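Side-chain contacts in FMN-dependent NADH:quinone oxidoreductase 1 (Bacillus anthracis, PDB 3U7I), which probably uses NADH and one FMN per subunit of its homodimer to reduce electrophilic quinones and to cleave the azo bond of aromatic azo compounds: residues S33-I38 with E42-I47; D52-I57 with S86-Q91; D58-S63 with T75-K80; R143-Q148 with S211-K216. All blocks are in the same frame, centred on the assembly; numbering follows the deposited sequence.

In the fold
Interactions 1 and 4 lie on the five-stranded parallel sheet of the flavodoxin-like fold, with centres about 11 Å apart, and are joined where helix 22-37 packs on helix 195-214, Tyr34 against Leu213. Interactions 2 and 3 share helix 76-94, their centres about 13 Å apart; along the chain, interaction 3 falls between the two segments of interaction 2. Interaction 1 precedes all the others and interaction 4 closes the series. Strand 43-48 connects the two groups, since Ile47 touches Val54 and Glu45 meets Gln91. Interactions 1 and 4 thus pack helices on the sheet, while interactions 2 and 3 shape the loop and helices that meet the second subunit of the homodimer.

Interaction 1: residues S33-I38 with E42-I47; sequences SYKELI and ETIEQI
Ile38 and Glu42 bring their CA atoms to 6.4 Å where the chain passes from helix 22-37 to strand 43-48. The contact closes the second half of the beta-alpha-beta unit of strand 6-11, helix 22-37 and strand 43-48 in the flavodoxin-like fold. Ile38 and Glu42 meet through their aliphatic parts, CB to CB at 3.9 Å, the two side chains running at about a right angle. With chi1 at 60°, CG1 of Ile38 lies between its backbone N and carbonyl carbon, and its CD1 methyl extends over CB and CG of Glu42. Its CG2 methyl covers the centre of one face of the Tyr34 ring, 3.3 Å above the plane. Glu42 bends at chi2, 80°, which turns its carboxylate back toward the tyrosine hydroxyl. The two do not bond directly: Tyr34 OH and Glu42 OE2 each pair with Thr7 OG1 of strand 6-11, which bridges them. Farther along, Ile44 turns its CD1 toward the helix, meeting Ile38 CD1 at 4.1 Å and the ring edge of Tyr34 at CD2. On the exposed side, Lys35 NZ lies 4.0 Å from Ile44 CD1.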
loop_
_atom_site.group_PDB
_atom_site.type_symbol
_atom_site.label_atom_id
_atom_site.label_comp_id
_atom_site.label_asym_id
_atom_site.label_seq_id
_atom_site.Cartn_x
_atom_site.Cartn_y
_atom_site.Cartn_z
ATOM N N SER C 33 -26.348 -0.206 13.942
ATOM C CA SER C 33 -27.031 1.072 13.750
ATOM C C SER C 33 -27.594 1.236 12.323
ATOM O O SER C 33 -28.760 1.619 12.135
ATOM C CB SER C 33 -26.064 2.214 14.087
ATOM O OG SER C 33 -26.687 3.478 13.981
ATOM N N TYR C 34 -26.758 0.936 11.332
ATOM C CA TYR C 34 -27.146 0.979 9.926
ATOM C C TYR C 34 -28.341 0.074 9.642
ATOM O O TYR C 34 -29.321 0.505 9.024
ATOM C CB TYR C 34 -25.957 0.546 9.074
ATOM C CG TYR C 34 -26.061 0.819 7.590
ATOM C CD1 TYR C 34 -26.306 2.104 7.106
ATOM C CD2 TYR C 34 -25.840 -0.197 6.670
ATOM C CE1 TYR C 34 -26.364 2.363 5.731
ATOM C CE2 TYR C 34 -25.891 0.047 5.298
ATOM C CZ TYR C 34 -26.155 1.331 4.834
ATOM O OH TYR C 34 -26.205 1.566 3.475
ATOM N N LYS C 35 -28.256 -1.181 10.088
ATOM C CA LYS C 35 -29.312 -2.161 9.832
ATOM C C LYS C 35 -30.698 -1.726 10.340
ATOM O O LYS C 35 -31.718 -2.164 9.809
ATOM C CB LYS C 35 -28.934 -3.533 10.399
ATOM C CG LYS C 35 -27.901 -4.296 9.577
ATOM C CD LYS C 35 -27.758 -5.726 10.091
ATOM C CE LYS C 35 -26.511 -6.414 9.543
ATOM N NZ LYS C 35 -26.709 -7.152 8.258
ATOM N N GLU C 36 -30.729 -0.858 11.350
ATOM C CA GLU C 36 -31.988 -0.334 11.892
ATOM C C GLU C 36 -32.630 0.699 10.981
ATOM O O GLU C 36 -33.845 0.903 11.024
ATOM C CB GLU C 36 -31.753 0.353 13.234
ATOM C CG GLU C 36 -31.455 -0.559 14.396
ATOM C CD GLU C 36 -31.062 0.225 15.634
ATOM O OE1 GLU C 36 -31.460 1.409 15.741
ATOM O OE2 GLU C 36 -30.344 -0.340 16.491
ATOM N N LEU C 37 -31.810 1.377 10.186
ATOM C CA LEU C 37 -32.277 2.529 9.416
ATOM C C LEU C 37 -32.495 2.263 7.917
ATOM O O LEU C 37 -33.310 2.934 7.283
ATOM C CB LEU C 37 -31.326 3.720 9.617
ATOM C CG LEU C 37 -31.142 4.214 11.053
ATOM C CD1 LEU C 37 -29.982 5.193 11.115
ATOM C CD2 LEU C 37 -32.418 4.838 11.600
ATOM N N ILE C 38 -31.774 1.288 7.360
ATOM C CA ILE C 38 -31.875 0.993 5.927
ATOM C C ILE C 38 -33.283 0.541 5.532
ATOM O O ILE C 38 -33.979 -0.123 6.308
ATOM C CB ILE C 38 -30.816 -0.055 5.426
ATOM C CG1 ILE C 38 -30.963 -1.403 6.135
ATOM C CG2 ILE C 38 -29.391 0.470 5.578
ATOM C CD1 ILE C 38 -29.880 -2.379 5.744
ATOM N N GLU C 42 -32.622 -2.742 0.715
ATOM C CA GLU C 42 -31.163 -2.745 0.818
ATOM C C GLU C 42 -30.616 -4.105 1.212
ATOM O O GLU C 42 -31.069 -4.699 2.195
ATOM C CB GLU C 42 -30.695 -1.716 1.856
ATOM C CG GLU C 42 -29.178 -1.540 1.910
ATOM C CD GLU C 42 -28.664 -0.645 0.789
ATOM O OE1 GLU C 42 -29.489 0.038 0.151
ATOM O OE2 GLU C 42 -27.437 -0.617 0.547
ATOM N N THR C 43 -29.635 -4.591 0.457
ATOM C CA THR C 43 -28.927 -5.800 0.845
ATOM C C THR C 43 -27.475 -5.470 1.183
ATOM O O THR C 43 -26.971 -4.385 0.869
ATOM C CB THR C 43 -28.986 -6.904 -0.235
ATOM O OG1 THR C 43 -28.582 -6.356 -1.491
ATOM C CG2 THR C 43 -30.396 -7.464 -0.369
ATOM N N ILE C 44 -26.799 -6.408 1.833
ATOM C CA ILE C 44 -25.422 -6.171 2.254
ATOM C C ILE C 44 -24.539 -7.383 1.978
ATOM O O ILE C 44 -24.925 -8.522 2.254
ATOM C CB ILE C 44 -25.350 -5.823 3.761
ATOM C CG1 ILE C 44 -26.222 -4.597 4.074
ATOM C CG2 ILE C 44 -23.904 -5.632 4.194
ATOM C CD1 ILE C 44 -26.282 -4.240 5.553
ATOM N N GLU C 45 -23.361 -7.128 1.419
ATOM C CA GLU C 45 -22.361 -8.170 1.223
ATOM C C GLU C 45 -21.067 -7.740 1.897
ATOM O O GLU C 45 -20.861 -6.551 2.147
ATOM C CB GLU C 45 -22.130 -8.427 -0.269
ATOM C CG GLU C 45 -23.383 -8.847 -1.003
ATOM C CD GLU C 45 -23.149 -9.073 -2.477
ATOM O OE1 GLU C 45 -21.978 -8.989 -2.919
ATOM O OE2 GLU C 45 -24.142 -9.343 -3.191
ATOM N N GLN C 46 -20.205 -8.705 2.200
ATOM C CA GLN C 46 -18.917 -8.413 2.826
ATOM C C GLN C 46 -17.807 -9.279 2.243
ATOM O O GLN C 46 -17.954 -10.497 2.109
ATOM C CB GLN C 46 -18.985 -8.623 4.343
ATOM C CG GLN C 46 -17.635 -8.467 5.052
ATOM C CD GLN C 46 -17.787 -8.267 6.546
ATOM O OE1 GLN C 46 -18.840 -7.832 7.018
ATOM N NE2 GLN C 46 -16.742 -8.589 7.300
ATOM N N ILE C 47 -16.695 -8.643 1.902
ATOM C CA ILE C 47 -15.509 -9.371 1.473
ATOM C C ILE C 47 -14.435 -9.197 2.537
ATOM O O ILE C 47 -14.160 -8.083 2.983
ATOM C CB ILE C 47 -15.013 -8.912 0.066
ATOM C CG1 ILE C 47 -13.777 -9.708 -0.375
ATOM C CG2 ILE C 47 -14.728 -7.414 0.037
ATOM C CD1 ILE C 47 -13.316 -9.368 -1.788
#

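Interaction 2: residues D52-I57 with S86-Q91; sequences DVVPMI and SEILQQ
The carbonyl oxygen of Val53 accepts a hydrogen bond from Arg84 NE of helix 76-94 and also touches the CD1 methyl of Ile88, one turn further along that helix, at 3.5 Å. The next two carbonyls are held similarly from helix 111-120, Val54 O by Lys112 NZ and Pro55 O by Asn119 ND2, so three consecutive peptide oxygens of an irregular loop are satisfied by side chains of two helices. Between these bonds the contact itself is apolar. The loop after strand 43-48 of the flavodoxin-like fold is packed onto this part of helix 76-94 through a single methyl of Ile88: CG1 stands anti to the carbonyl carbon (chi1 -70°) and the chain stays extended, carrying CD1 out from the helix. Pro55 CD and Ile88 CD1 reach toward each other tip to tip, 3.6 Å apart. The same methyl lies 3.9 Å from Val54 CA, while CG1 of Val54 is more distant, 4.3 Å from it. Ile88 thus sits in the core between the loop, Ile47 of strand 43-48 and Tyr116 of helix 111-120, and the loop runs on to Met56 and Ile57, which pack on Tyr50 and His105 of the second subunit.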
loop_
_atom_site.group_PDB
_atom_site.type_symbol
_atom_site.label_atom_id
_atom_site.label_comp_id
_atom_site.label_asym_id
_atom_site.label_seq_id
_atom_site.Cartn_x
_atom_site.Cartn_y
_atom_site.Cartn_z
ATOM N N ASP C 52 -10.952 -14.193 2.484
ATOM C CA ASP C 52 -11.400 -14.524 1.135
ATOM C C ASP C 52 -10.205 -14.490 0.186
ATOM O O ASP C 52 -9.145 -13.956 0.533
ATOM C CB ASP C 52 -12.486 -13.555 0.645
ATOM C CG ASP C 52 -13.729 -13.579 1.513
ATOM O OD1 ASP C 52 -14.039 -14.638 2.101
ATOM O OD2 ASP C 52 -14.397 -12.532 1.614
ATOM N N VAL C 53 -10.367 -15.069 -1.002
ATOM C CA VAL C 53 -9.314 -15.036 -2.010
ATOM C C VAL C 53 -9.352 -13.694 -2.734
ATOM O O VAL C 53 -10.333 -13.364 -3.404
ATOM C CB VAL C 53 -9.446 -16.192 -3.022
ATOM C CG1 VAL C 53 -8.291 -16.173 -4.013
ATOM C CG2 VAL C 53 -9.485 -17.520 -2.292
ATOM N N VAL C 54 -8.290 -12.911 -2.560
ATOM C CA VAL C 54 -8.141 -11.637 -3.267
ATOM C C VAL C 54 -6.837 -11.716 -4.036
ATOM O O VAL C 54 -5.759 -11.511 -3.456
ATOM C CB VAL C 54 -8.118 -10.434 -2.297
ATOM C CG1 VAL C 54 -7.914 -9.132 -3.062
ATOM C CG2 VAL C 54 -9.408 -10.384 -1.455
ATOM N N PRO C 55 -6.924 -12.064 -5.336
ATOM C CA PRO C 55 -5.726 -12.273 -6.158
ATOM C C PRO C 55 -4.761 -11.084 -6.160
ATOM O O PRO C 55 -5.140 -9.924 -6.326
ATOM C CB PRO C 55 -6.302 -12.519 -7.560
ATOM C CG PRO C 55 -7.645 -13.137 -7.289
ATOM C CD PRO C 55 -8.160 -12.407 -6.072
HETATM N N MSE C 56 -3.494 -11.405 -5.964
HETATM C CA MSE C 56 -2.418 -10.444 -6.049
HETATM C C MSE C 56 -1.931 -10.373 -7.500
HETATM O O MSE C 56 -1.876 -11.401 -8.178
HETATM C CB MSE C 56 -1.282 -10.946 -5.158
HETATM C CG MSE C 56 -0.060 -10.111 -5.176
HETATM SE SE MSE C 56 1.289 -11.046 -4.173
HETATM C CE MSE C 56 1.750 -12.437 -5.477
ATOM N N ILE C 57 -1.570 -9.181 -7.984
ATOM C CA ILE C 57 -0.887 -9.084 -9.285
ATOM C C ILE C 57 0.487 -9.776 -9.227
ATOM O O ILE C 57 1.420 -9.288 -8.571
ATOM C CB ILE C 57 -0.696 -7.611 -9.769
ATOM C CG1 ILE C 57 -2.040 -6.918 -10.025
ATOM C CG2 ILE C 57 0.153 -7.563 -11.045
ATOM C CD1 ILE C 57 -1.907 -5.415 -10.324
ATOM N N SER C 86 -12.538 -11.086 -11.793
ATOM C CA SER C 86 -13.792 -10.629 -12.375
ATOM C C SER C 86 -14.959 -10.639 -11.370
ATOM O O SER C 86 -15.762 -9.693 -11.335
ATOM C CB SER C 86 -14.151 -11.440 -13.612
ATOM O OG SER C 86 -15.394 -10.982 -14.127
ATOM N N GLU C 87 -15.054 -11.709 -10.570
ATOM C CA GLU C 87 -16.038 -11.793 -9.482
ATOM C C GLU C 87 -15.916 -10.605 -8.547
ATOM O O GLU C 87 -16.907 -9.944 -8.241
ATOM C CB GLU C 87 -15.846 -13.057 -8.641
ATOM C CG GLU C 87 -16.305 -14.348 -9.267
ATOM C CD GLU C 87 -16.031 -15.550 -8.364
ATOM O OE1 GLU C 87 -15.502 -15.352 -7.242
ATOM O OE2 GLU C 87 -16.350 -16.691 -8.776
ATOM N N ILE C 88 -14.695 -10.354 -8.073
ATOM C CA ILE C 88 -14.434 -9.252 -7.146
ATOM C C ILE C 88 -14.802 -7.874 -7.732
ATOM O O ILE C 88 -15.378 -7.034 -7.039
ATOM C CB ILE C 88 -12.959 -9.241 -6.679
ATOM C CG1 ILE C 88 -12.687 -10.426 -5.746
ATOM C CG2 ILE C 88 -12.646 -7.930 -5.987
ATOM C CD1 ILE C 88 -11.228 -10.611 -5.391
ATOM N N LEU C 89 -14.467 -7.655 -9.003
ATOM C CA LEU C 89 -14.783 -6.407 -9.695
ATOM C C LEU C 89 -16.283 -6.220 -9.862
ATOM O O LEU C 89 -16.808 -5.133 -9.625
ATOM C CB LEU C 89 -14.111 -6.378 -11.074
ATOM C CG LEU C 89 -14.525 -5.258 -12.030
ATOM C CD1 LEU C 89 -14.172 -3.880 -11.471
ATOM C CD2 LEU C 89 -13.870 -5.476 -13.380
ATOM N N GLN C 90 -16.972 -7.278 -10.279
ATOM C CA GLN C 90 -18.413 -7.176 -10.515
ATOM C C GLN C 90 -19.190 -6.987 -9.208
ATOM O O GLN C 90 -20.206 -6.288 -9.185
ATOM C CB GLN C 90 -18.931 -8.348 -11.354
ATOM C CG GLN C 90 -18.336 -8.368 -12.760
ATOM C CD GLN C 90 -18.582 -7.070 -13.535
ATOM O OE1 GLN C 90 -19.695 -6.533 -13.533
ATOM N NE2 GLN C 90 -17.545 -6.572 -14.210
ATOM N N GLN C 91 -18.691 -7.572 -8.120
ATOM C CA GLN C 91 -19.253 -7.310 -6.787
ATOM C C GLN C 91 -19.082 -5.829 -6.392
ATOM O O GLN C 91 -20.030 -5.178 -5.944
ATOM C CB GLN C 91 -18.634 -8.240 -5.736
ATOM C CG GLN C 91 -19.060 -7.941 -4.295
ATOM C CD GLN C 91 -18.372 -8.837 -3.265
ATOM O OE1 GLN C 91 -17.139 -8.947 -3.232
ATOM N NE2 GLN C 91 -19.172 -9.482 -2.420
#

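Interaction 3: residues D58-S63 with T75-K80; sequences DKTVLS and TREEQK
Ser63 and Glu78 form the close part of this contact between helix 59-68 and helix 76-94, whose local axes pass 9.2 Å apart at almost a right angle, 85°. The serine hydroxyl OG, anti to its backbone N, donates to Glu78 OE2 at 2.6 Å, approaching from above the carboxylate plane. Beside this bond the stem of the glutamate is packed too: Glu78 CG rests 3.7 Å from the CG2 methyl of Thr60. Toward the exposed Glu77 the contact is loose: its OE2 comes no nearer than 3.9 Å to Thr60 OG1, and the CG2 methyl of Thr60 lies about as far off.

Glu78 has a second task at the start of its own helix. With Thr75 it makes a capping box: Thr75 N donates to Glu78 OE1 at 2.9 Å in a nearly straight bond (173°), and Glu78 N returns one to Thr75 OG1 at 3.1 Å. Helix 59-68 is capped separately by Asp58, whose OD1 accepts from Val61 N and, weakly, from Thr60 N. OE1 of Glu78 serves both the capping box and a salt bridge to Lys67 of helix 59-68, while OE2 takes the Ser63 hydroxyl. The carboxylate thus joins the start of its own helix to its neighbour, and the lysine, the hydroxyl and the helix N-terminus would together favour its ionised form.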
loop_
_atom_site.group_PDB
_atom_site.type_symbol
_atom_site.label_atom_id
_atom_site.label_comp_id
_atom_site.label_asym_id
_atom_site.label_seq_id
_atom_site.Cartn_x
_atom_site.Cartn_y
_atom_site.Cartn_z
ATOM N N ASP C 58 0.606 -10.920 -9.895
ATOM C CA ASP C 58 1.902 -11.591 -10.034
ATOM C C ASP C 58 2.201 -11.911 -11.505
ATOM O O ASP C 58 1.467 -11.481 -12.401
ATOM C CB ASP C 58 1.982 -12.860 -9.161
ATOM C CG ASP C 58 0.845 -13.846 -9.437
ATOM O OD1 ASP C 58 0.252 -13.807 -10.539
ATOM O OD2 ASP C 58 0.540 -14.665 -8.546
ATOM N N LYS C 59 3.283 -12.649 -11.750
ATOM C CA LYS C 59 3.637 -13.084 -13.108
ATOM C C LYS C 59 2.443 -13.672 -13.866
ATOM O O LYS C 59 2.255 -13.400 -15.049
ATOM C CB LYS C 59 4.769 -14.121 -13.076
ATOM C CG LYS C 59 6.088 -13.610 -12.556
ATOM C CD LYS C 59 7.142 -14.709 -12.560
ATOM C CE LYS C 59 8.327 -14.337 -11.678
ATOM N NZ LYS C 59 9.453 -15.325 -11.777
ATOM N N THR C 60 1.644 -14.486 -13.185
ATOM C CA THR C 60 0.531 -15.167 -13.844
ATOM C C THR C 60 -0.581 -14.206 -14.264
ATOM O O THR C 60 -1.132 -14.341 -15.348
ATOM C CB THR C 60 -0.054 -16.309 -12.977
ATOM O OG1 THR C 60 0.989 -17.212 -12.600
ATOM C CG2 THR C 60 -1.117 -17.081 -13.750
ATOM N N VAL C 61 -0.908 -13.239 -13.403
ATOM C CA VAL C 61 -1.941 -12.244 -13.703
ATOM C C VAL C 61 -1.521 -11.318 -14.860
ATOM O O VAL C 61 -2.330 -11.006 -15.744
ATOM C CB VAL C 61 -2.305 -11.406 -12.448
ATOM C CG1 VAL C 61 -3.184 -10.209 -12.826
ATOM C CG2 VAL C 61 -2.989 -12.273 -11.401
ATOM N N LEU C 62 -0.256 -10.883 -14.846
ATOM C CA LEU C 62 0.287 -10.024 -15.899
ATOM C C LEU C 62 0.303 -10.765 -17.237
ATOM O O LEU C 62 0.030 -10.183 -18.290
ATOM C CB LEU C 62 1.692 -9.537 -15.532
ATOM C CG LEU C 62 1.781 -8.654 -14.287
ATOM C CD1 LEU C 62 3.235 -8.397 -13.878
ATOM C CD2 LEU C 62 1.055 -7.359 -14.543
ATOM N N SER C 63 0.616 -12.055 -17.181
ATOM C CA SER C 63 0.542 -12.923 -18.351
ATOM C C SER C 63 -0.902 -13.059 -18.869
ATOM O O SER C 63 -1.164 -12.936 -20.069
ATOM C CB SER C 63 1.120 -14.298 -18.005
ATOM O OG SER C 63 0.900 -15.228 -19.048
ATOM N N THR C 75 -4.229 -19.882 -20.125
ATOM C CA THR C 75 -3.978 -21.189 -19.529
ATOM C C THR C 75 -5.058 -21.475 -18.490
ATOM O O THR C 75 -5.916 -20.629 -18.236
ATOM C CB THR C 75 -2.582 -21.265 -18.855
ATOM O OG1 THR C 75 -2.556 -20.429 -17.691
ATOM C CG2 THR C 75 -1.490 -20.816 -19.820
ATOM N N ARG C 76 -5.016 -22.664 -17.896
ATOM C CA ARG C 76 -5.986 -23.040 -16.871
ATOM C C ARG C 76 -5.892 -22.126 -15.655
ATOM O O ARG C 76 -6.908 -21.605 -15.181
ATOM C CB ARG C 76 -5.780 -24.488 -16.431
ATOM C CG ARG C 76 -6.612 -24.862 -15.218
ATOM C CD ARG C 76 -7.351 -26.170 -15.441
ATOM N NE ARG C 76 -8.633 -26.214 -14.736
ATOM C CZ ARG C 76 -8.833 -26.835 -13.577
ATOM N NH1 ARG C 76 -7.831 -27.474 -12.976
ATOM N NH2 ARG C 76 -10.039 -26.818 -13.022
ATOM N N GLU C 77 -4.670 -21.943 -15.155
ATOM C CA GLU C 77 -4.435 -21.106 -13.979
ATOM C C GLU C 77 -4.667 -19.612 -14.248
ATOM O O GLU C 77 -5.145 -18.890 -13.371
ATOM C CB GLU C 77 -3.044 -21.357 -13.380
ATOM C CG GLU C 77 -2.017 -21.953 -14.327
ATOM C CD GLU C 77 -0.619 -21.980 -13.718
ATOM O OE1 GLU C 77 -0.080 -23.090 -13.494
ATOM O OE2 GLU C 77 -0.059 -20.890 -13.460
ATOM N N GLU C 78 -4.342 -19.156 -15.455
ATOM C CA GLU C 78 -4.671 -17.791 -15.871
ATOM C C GLU C 78 -6.186 -17.580 -15.932
ATOM O O GLU C 78 -6.696 -16.534 -15.532
ATOM C CB GLU C 78 -4.041 -17.477 -17.227
ATOM C CG GLU C 78 -2.537 -17.362 -17.168
ATOM C CD GLU C 78 -1.901 -17.371 -18.536
ATOM O OE1 GLU C 78 -2.641 -17.519 -19.532
ATOM O OE2 GLU C 78 -0.657 -17.233 -18.618
ATOM N N GLN C 79 -6.902 -18.575 -16.437
ATOM C CA GLN C 79 -8.356 -18.531 -16.491
ATOM C C GLN C 79 -8.950 -18.444 -15.079
ATOM O O GLN C 79 -9.804 -17.597 -14.798
ATOM C CB GLN C 79 -8.876 -19.775 -17.222
ATOM C CG GLN C 79 -10.380 -19.908 -17.265
ATOM C CD GLN C 79 -10.820 -21.324 -17.592
ATOM O OE1 GLN C 79 -10.082 -22.088 -18.224
ATOM N NE2 GLN C 79 -12.024 -21.686 -17.153
ATOM N N LYS C 80 -8.468 -19.309 -14.190
ATOM C CA LYS C 80 -8.992 -19.411 -12.832
ATOM C C LYS C 80 -8.777 -18.134 -12.009
ATOM O O LYS C 80 -9.683 -17.689 -11.296
ATOM C CB LYS C 80 -8.383 -20.623 -12.122
ATOM C CG LYS C 80 -8.809 -20.797 -10.675
ATOM C CD LYS C 80 -7.836 -21.711 -9.934
ATOM C CE LYS C 80 -7.962 -21.574 -8.417
ATOM N NZ LYS C 80 -6.853 -22.258 -7.681
#

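Interaction 4: residues R143-Q148 with S211-K216; sequences RMLVIQ and SRLANK
Arg143, at the start of strand 143-149, runs along Leu213 near the end of helix 195-214, the two side chains passing in opposite directions. Its CB touches the CD2 methyl of Leu213 at 3.6 Å, and CG follows at 4.1 Å from the same methyl. Bends at chi2 and chi3 (94° and 55°) carry CD round and turn the guanidinium over that methyl. NE lies 4.1 Å from Leu213 CD2 while bonding to Thr97 OG1, and CZ is 3.9 Å from Leu213 CD2, which sits over the centre of one guanidinium face. At the tip, NH2 donates to Leu213 O at 2.7 Å; the oxygen lies in the guanidinium plane, but the donor is tilted 30° from the plane of the carbonyl. NH1 adds a weak bond to the same oxygen at 3.3 Å. The accepting carbonyl belongs to the last turn of the helix, which closes in a Schellman motif at Asn215, so the positive group would be favoured by the helix C-terminus.

The other branch of the leucine, CD1, packs on Leu145 CB at 4.2 Å. A water accepts from Arg212 NH2 at the edge of that guanidinium and lies 2.7 Å from Met144 O, linking helix to strand. This is helix-on-sheet packing of the flavodoxin-like fold: strand 143-149 runs between strands 97-103 and 181-187, and helix 195-214 covers it beside helix 22-37, whose Phe30 touches Leu145.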
loop_
_atom_site.group_PDB
_atom_site.type_symbol
_atom_site.label_atom_id
_atom_site.label_comp_id
_atom_site.label_asym_id
_atom_site.label_seq_id
_atom_site.Cartn_x
_atom_site.Cartn_y
_atom_site.Cartn_z
ATOM N N ARG C 143 -21.451 6.103 -2.420
ATOM C CA ARG C 143 -20.965 6.638 -1.150
ATOM C C ARG C 143 -19.922 5.725 -0.515
ATOM O O ARG C 143 -19.985 4.502 -0.628
ATOM C CB ARG C 143 -22.115 6.862 -0.163
ATOM C CG ARG C 143 -23.248 7.716 -0.676
ATOM C CD ARG C 143 -24.376 6.866 -1.291
ATOM N NE ARG C 143 -24.883 5.857 -0.359
ATOM C CZ ARG C 143 -25.861 6.067 0.521
ATOM N NH1 ARG C 143 -26.450 7.257 0.602
ATOM N NH2 ARG C 143 -26.250 5.085 1.327
HETATM N N MSE C 144 -18.972 6.333 0.179
HETATM C CA MSE C 144 -17.910 5.576 0.830
HETATM C C MSE C 144 -17.702 6.053 2.262
HETATM O O MSE C 144 -17.641 7.255 2.533
HETATM C CB MSE C 144 -16.597 5.675 0.036
HETATM C CG MSE C 144 -15.341 5.291 0.829
HETATM SE SE MSE C 144 -15.048 3.364 1.151
HETATM C CE MSE C 144 -14.798 2.769 -0.697
ATOM N N LEU C 145 -17.604 5.092 3.175
ATOM C CA LEU C 145 -17.271 5.354 4.570
ATOM C C LEU C 145 -16.049 4.529 4.924
ATOM O O LEU C 145 -16.015 3.321 4.686
ATOM C CB LEU C 145 -18.431 4.990 5.494
ATOM C CG LEU C 145 -18.158 5.129 6.995
ATOM C CD1 LEU C 145 -18.081 6.602 7.411
ATOM C CD2 LEU C 145 -19.227 4.388 7.799
ATOM N N VAL C 146 -15.034 5.178 5.482
ATOM C CA VAL C 146 -13.840 4.467 5.923
ATOM C C VAL C 146 -13.791 4.464 7.450
ATOM O O VAL C 146 -13.951 5.512 8.077
ATOM C CB VAL C 146 -12.561 5.122 5.361
ATOM C CG1 VAL C 146 -11.317 4.435 5.922
ATOM C CG2 VAL C 146 -12.564 5.076 3.844
ATOM N N ILE C 147 -13.612 3.287 8.043
ATOM C CA ILE C 147 -13.471 3.170 9.491
ATOM C C ILE C 147 -12.026 2.789 9.805
ATOM O O ILE C 147 -11.607 1.653 9.578
ATOM C CB ILE C 147 -14.445 2.109 10.080
ATOM C CG1 ILE C 147 -15.896 2.588 9.936
ATOM C CG2 ILE C 147 -14.116 1.837 11.544
ATOM C CD1 ILE C 147 -16.928 1.540 10.301
ATOM N N GLN C 148 -11.272 3.733 10.355
ATOM C CA GLN C 148 -9.837 3.530 10.595
ATOM C C GLN C 148 -9.438 3.662 12.059
ATOM O O GLN C 148 -9.681 4.700 12.679
ATOM C CB GLN C 148 -9.016 4.524 9.753
ATOM C CG GLN C 148 -7.499 4.497 9.990
ATOM C CD GLN C 148 -6.759 5.511 9.119
ATOM O OE1 GLN C 148 -6.359 5.201 7.990
ATOM N NE2 GLN C 148 -6.583 6.730 9.633
ATOM N N SER C 211 -27.065 7.141 10.082
ATOM C CA SER C 211 -28.230 7.977 9.791
ATOM C C SER C 211 -28.091 8.635 8.425
ATOM O O SER C 211 -29.014 8.605 7.604
ATOM C CB SER C 211 -28.386 9.075 10.849
ATOM O OG SER C 211 -28.742 8.532 12.102
ATOM N N ARG C 212 -26.936 9.257 8.202
ATOM C CA ARG C 212 -26.660 9.932 6.943
ATOM C C ARG C 212 -26.817 8.973 5.763
ATOM O O ARG C 212 -27.590 9.240 4.836
ATOM C CB ARG C 212 -25.253 10.550 6.953
ATOM C CG ARG C 212 -24.930 11.378 5.704
ATOM C CD ARG C 212 -23.572 12.065 5.801
ATOM N NE ARG C 212 -22.475 11.107 5.851
ATOM C CZ ARG C 212 -21.964 10.492 4.786
ATOM N NH1 ARG C 212 -22.460 10.723 3.576
ATOM N NH2 ARG C 212 -20.963 9.637 4.936
ATOM N N LEU C 213 -26.099 7.852 5.807
ATOM C CA LEU C 213 -26.100 6.911 4.688
ATOM C C LEU C 213 -27.480 6.304 4.430
ATOM O O LEU C 213 -27.842 6.054 3.284
ATOM C CB LEU C 213 -25.041 5.815 4.878
ATOM C CG LEU C 213 -23.563 6.221 4.735
ATOM C CD1 LEU C 213 -22.639 5.101 5.203
ATOM C CD2 LEU C 213 -23.229 6.642 3.302
ATOM N N ALA C 214 -28.241 6.081 5.498
ATOM C CA ALA C 214 -29.590 5.526 5.391
ATOM C C ALA C 214 -30.600 6.627 5.113
ATOM O O ALA C 214 -31.755 6.355 4.772
ATOM C CB ALA C 214 -29.963 4.787 6.660
ATOM N N ASN C 215 -30.146 7.869 5.259
ATOM C CA ASN C 215 -30.975 9.043 5.025
ATOM C C ASN C 215 -32.150 9.131 5.998
ATOM O O ASN C 215 -33.244 9.580 5.635
ATOM C CB ASN C 215 -31.472 9.079 3.582
ATOM C CG ASN C 215 -31.988 10.444 3.182
ATOM O OD1 ASN C 215 -31.608 11.458 3.768
ATOM N ND2 ASN C 215 -32.860 10.480 2.182
ATOM N N LYS C 216 -31.907 8.697 7.233
ATOM C CA LYS C 216 -32.906 8.755 8.299
ATOM C C LYS C 216 -32.406 9.638 9.447
ATOM O O LYS C 216 -31.202 9.872 9.596
ATOM C CB LYS C 216 -33.206 7.350 8.840
ATOM C CG LYS C 216 -33.659 6.335 7.803
ATOM C CD LYS C 216 -35.150 6.415 7.542
ATOM C CE LYS C 216 -35.594 5.366 6.521
ATOM N NZ LYS C 216 -35.381 3.958 6.979
HETATM O O HOH W 1 -19.864 8.772 2.843
#